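Local structure of reticulocyte binding protein (3FAW) at residues A[37-48]-A[52-59]. The protein is a cell-wall-anchored streptococcal pullulanase that probably hydrolyses the alpha-1,6-glycosidic branch linkages of pullulan and related alpha-glucans. Residues are numbered along the deposited sequence; the frame is centred on the assembly and turned at random.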
loop_
_atom_site.group_PDB
_atom_site.type_symbol
_atom_site.label_atom_id
_atom_site.label_comp_id
_atom_site.label_asym_id
_atom_site.label_seq_id
_atom_site.Cartn_x
_atom_site.Cartn_y
_atom_site.Cartn_z
ATOM N N GLN A 37 24.369 -8.796 44.019
ATOM C CA GLN A 37 23.979 -8.033 42.793
ATOM C C GLN A 37 22.652 -8.507 42.206
ATOM O O GLN A 37 22.193 -7.974 41.191
ATOM C CB GLN A 37 25.074 -8.142 41.724
ATOM C CG GLN A 37 26.445 -7.636 42.163
ATOM C CD GLN A 37 26.453 -6.162 42.527
ATOM O OE1 GLN A 37 27.077 -5.763 43.510
ATOM N NE2 GLN A 37 25.759 -5.344 41.737
ATOM N N VAL A 38 22.040 -9.506 42.838
ATOM C CA VAL A 38 20.767 -10.055 42.372
ATOM C C VAL A 38 19.620 -9.130 42.784
ATOM O O VAL A 38 19.377 -8.933 43.977
ATOM C CB VAL A 38 20.524 -11.469 42.942
ATOM C CG1 VAL A 38 19.158 -12.002 42.515
ATOM C CG2 VAL A 38 21.634 -12.418 42.501
ATOM N N GLN A 39 18.939 -8.555 41.791
ATOM C CA GLN A 39 17.810 -7.650 42.029
ATOM C C GLN A 39 16.687 -7.870 41.011
ATOM O O GLN A 39 16.946 -8.043 39.820
ATOM C CB GLN A 39 18.269 -6.191 41.971
ATOM C CG GLN A 39 19.328 -5.819 43.005
ATOM C CD GLN A 39 19.721 -4.352 42.952
ATOM O OE1 GLN A 39 19.293 -3.609 42.068
ATOM N NE2 GLN A 39 20.543 -3.930 43.905
ATOM N N LEU A 40 15.448 -7.848 41.499
ATOM C CA LEU A 40 14.251 -8.011 40.667
ATOM C C LEU A 40 13.999 -6.759 39.814
ATOM O O LEU A 40 14.045 -5.638 40.327
ATOM C CB LEU A 40 13.041 -8.289 41.571
ATOM C CG LEU A 40 11.675 -8.603 40.952
ATOM C CD1 LEU A 40 11.700 -9.919 40.177
ATOM C CD2 LEU A 40 10.616 -8.647 42.052
ATOM N N LYS A 41 13.731 -6.960 38.522
ATOM C CA LYS A 41 13.529 -5.860 37.569
ATOM C C LYS A 41 12.056 -5.690 37.183
ATOM O O LYS A 41 11.499 -4.592 37.269
ATOM C CB LYS A 41 14.353 -6.099 36.299
ATOM C CG LYS A 41 15.858 -6.039 36.501
ATOM C CD LYS A 41 16.615 -6.384 35.216
ATOM C CE LYS A 41 16.673 -5.217 34.240
ATOM N NZ LYS A 41 17.634 -4.160 34.674
ATOM N N ASP A 42 11.442 -6.783 36.738
ATOM C CA ASP A 42 10.042 -6.777 36.318
ATOM C C ASP A 42 9.473 -8.196 36.330
ATOM O O ASP A 42 10.171 -9.152 36.676
ATOM C CB ASP A 42 9.907 -6.143 34.927
ATOM C CG ASP A 42 10.767 -6.832 33.880
ATOM O OD1 ASP A 42 10.391 -7.935 33.423
ATOM O OD2 ASP A 42 11.818 -6.264 33.506
ATOM N N ALA A 43 8.201 -8.322 35.962
ATOM C CA ALA A 43 7.534 -9.618 35.941
ATOM C C ALA A 43 6.314 -9.606 35.029
ATOM O O ALA A 43 5.642 -8.579 34.885
ATOM C CB ALA A 43 7.132 -10.023 37.349
ATOM N N GLN A 44 6.044 -10.755 34.413
ATOM C CA GLN A 44 4.878 -10.929 33.553
ATOM C C GLN A 44 4.183 -12.253 33.852
ATOM O O GLN A 44 4.848 -13.267 34.100
ATOM C CB GLN A 44 5.275 -10.888 32.074
ATOM C CG GLN A 44 5.987 -9.608 31.632
ATOM C CD GLN A 44 7.478 -9.594 31.970
ATOM O OE1 GLN A 44 8.142 -10.631 31.947
ATOM N NE2 GLN A 44 8.008 -8.409 32.275
ATOM N N GLN A 45 2.849 -12.240 33.836
ATOM C CA GLN A 45 2.063 -13.473 33.910
ATOM C C GLN A 45 1.772 -13.985 32.495
ATOM O O GLN A 45 1.178 -13.274 31.677
ATOM C CB GLN A 45 0.758 -13.268 34.684
ATOM C CG GLN A 45 0.015 -14.585 34.961
ATOM C CD GLN A 45 -1.160 -14.443 35.910
ATOM O OE1 GLN A 45 -1.378 -13.387 36.502
ATOM N NE2 GLN A 45 -1.931 -15.517 36.055
ATOM N N THR A 46 2.185 -15.227 32.233
ATOM C CA THR A 46 2.148 -15.827 30.901
ATOM C C THR A 46 1.049 -16.884 30.740
ATOM O O THR A 46 0.646 -17.196 29.620
ATOM C CB THR A 46 3.506 -16.474 30.572
ATOM O OG1 THR A 46 3.779 -17.522 31.515
ATOM C CG2 THR A 46 4.625 -15.430 30.637
ATOM N N ASP A 47 0.584 -17.449 31.853
ATOM C CA ASP A 47 -0.597 -18.321 31.849
ATOM C C ASP A 47 -1.220 -18.384 33.252
ATOM O O ASP A 47 -0.787 -17.670 34.157
ATOM C CB ASP A 47 -0.267 -19.718 31.282
ATOM C CG ASP A 47 0.676 -20.522 32.164
ATOM O OD1 ASP A 47 0.720 -20.297 33.390
ATOM O OD2 ASP A 47 1.366 -21.406 31.620
ATOM N N LEU A 48 -2.227 -19.235 33.432
ATOM C CA LEU A 48 -2.960 -19.293 34.697
ATOM C C LEU A 48 -2.070 -19.635 35.893
ATOM O O LEU A 48 -2.297 -19.134 36.996
ATOM C CB LEU A 48 -4.133 -20.281 34.606
ATOM C CG LEU A 48 -5.303 -19.868 33.702
ATOM C CD1 LEU A 48 -6.397 -20.940 33.700
ATOM C CD2 LEU A 48 -5.887 -18.521 34.120
ATOM N N GLN A 52 6.800 -15.142 34.927
ATOM C CA GLN A 52 8.236 -14.970 34.685
ATOM C C GLN A 52 8.722 -13.638 35.256
ATOM O O GLN A 52 8.173 -12.583 34.940
ATOM C CB GLN A 52 8.588 -15.098 33.194
ATOM C CG GLN A 52 7.879 -14.147 32.242
ATOM C CD GLN A 52 8.484 -14.163 30.849
ATOM O OE1 GLN A 52 8.993 -15.189 30.386
ATOM N NE2 GLN A 52 8.432 -13.020 30.171
ATOM N N ALA A 53 9.741 -13.709 36.114
ATOM C CA ALA A 53 10.320 -12.535 36.766
ATOM C C ALA A 53 11.733 -12.312 36.251
ATOM O O ALA A 53 12.572 -13.216 36.321
ATOM C CB ALA A 53 10.345 -12.726 38.279
ATOM N N SER A 54 11.998 -11.112 35.744
ATOM C CA SER A 54 13.316 -10.781 35.208
ATOM C C SER A 54 14.210 -10.178 36.291
ATOM O O SER A 54 13.773 -9.327 37.070
ATOM C CB SER A 54 13.189 -9.818 34.032
ATOM O OG SER A 54 14.444 -9.628 33.411
ATOM N N PHE A 55 15.458 -10.631 36.331
ATOM C CA PHE A 55 16.439 -10.152 37.303
ATOM C C PHE A 55 17.632 -9.519 36.590
ATOM O O PHE A 55 17.839 -9.734 35.394
ATOM C CB PHE A 55 16.921 -11.313 38.184
ATOM C CG PHE A 55 15.928 -11.737 39.234
ATOM C CD1 PHE A 55 16.148 -11.445 40.575
ATOM C CD2 PHE A 55 14.768 -12.421 38.882
ATOM C CE1 PHE A 55 15.230 -11.834 41.550
ATOM C CE2 PHE A 55 13.847 -12.809 39.847
ATOM C CZ PHE A 55 14.077 -12.515 41.183
ATOM N N THR A 56 18.404 -8.729 37.332
ATOM C CA THR A 56 19.692 -8.227 36.846
ATOM C C THR A 56 20.601 -9.412 36.506
ATOM O O THR A 56 21.226 -9.444 35.444
ATOM C CB THR A 56 20.393 -7.342 37.901
ATOM O OG1 THR A 56 20.427 -8.029 39.159
ATOM C CG2 THR A 56 19.661 -6.012 38.068
ATOM N N THR A 57 20.660 -10.380 37.419
ATOM C CA THR A 57 21.407 -11.622 37.207
ATOM C C THR A 57 20.972 -12.703 38.202
ATOM O O THR A 57 20.477 -12.390 39.290
ATOM C CB THR A 57 22.933 -11.400 37.338
ATOM O OG1 THR A 57 23.612 -12.661 37.273
ATOM C CG2 THR A 57 23.274 -10.705 38.654
ATOM N N LEU A 58 21.157 -13.968 37.818
ATOM C CA LEU A 58 20.903 -15.109 38.711
ATOM C C LEU A 58 22.184 -15.873 39.095
ATOM O O LEU A 58 22.107 -16.915 39.746
ATOM C CB LEU A 58 19.885 -16.068 38.080
ATOM C CG LEU A 58 18.469 -15.516 37.893
ATOM C CD1 LEU A 58 17.611 -16.490 37.100
ATOM C CD2 LEU A 58 17.818 -15.204 39.233
ATOM N N ASP A 59 23.350 -15.354 38.702
ATOM C CA ASP A 59 24.636 -15.941 39.103
ATOM C C ASP A 59 25.286 -15.120 40.212
ATOM O O ASP A 59 24.723 -14.970 41.297
ATOM C CB ASP A 59 25.592 -16.094 37.904
ATOM C CG ASP A 59 25.895 -14.776 37.197
ATOM O OD1 ASP A 59 26.052 -13.739 37.876
ATOM O OD2 ASP A 59 25.984 -14.784 35.952
HETATM O O HOH W 1 10.290 -11.267 32.930
#
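A bend in the Gln44 chain (chi2 81°) and an extended Gln52, whose CG stands between its backbone N and carbonyl carbon (chi1 57°), bring two amides together on one face of an antiparallel pair. Gln52 NE2 donates to Gln44 OE1 at 3.0 Å, the amide planes being turned almost perpendicular, 82° apart. The other end of the Gln44 amide is engaged as well, for its NE2 reaches Asp42 OD1 at 2.7 Å from above the carboxylate plane. Each end of this amide thus has a partner of its own, which fixes its rotation, while the methyl of Thr46 lies against Gln52 CG. Next along the same face, the Asp42 carboxylate rests on Ser54 CB.

The reverse face is apolar. Leu40 CD1 sits over the Phe55 ring, 4.0 Å from its centroid, in a CH-pi contact, and also touches Ala53 CB at 3.6 Å; Val38 CG1 reaches Phe55 CD1. Tyr111 meets the Phe55 ring edge-to-face, and Val116 and Ile109 pack on Leu40 and Ala43, so this side turns into the domain interior.

Past the strand ends, Thr56 OG1 extends the pairing by donating to Gln37 O at 2.7 Å and accepting from Gln39 N at 3.1 Å. Between these regions the register slips by one residue: Ser54 O takes a 2.8 Å bond from Lys41 N and a weak one from Asp42 N. Lys41 and Asp42 opposite Ser54 form a classic beta bulge, here within the beta hairpin of strands 40-47 and 50-55 that opens the modelled chain's N-terminal beta domain.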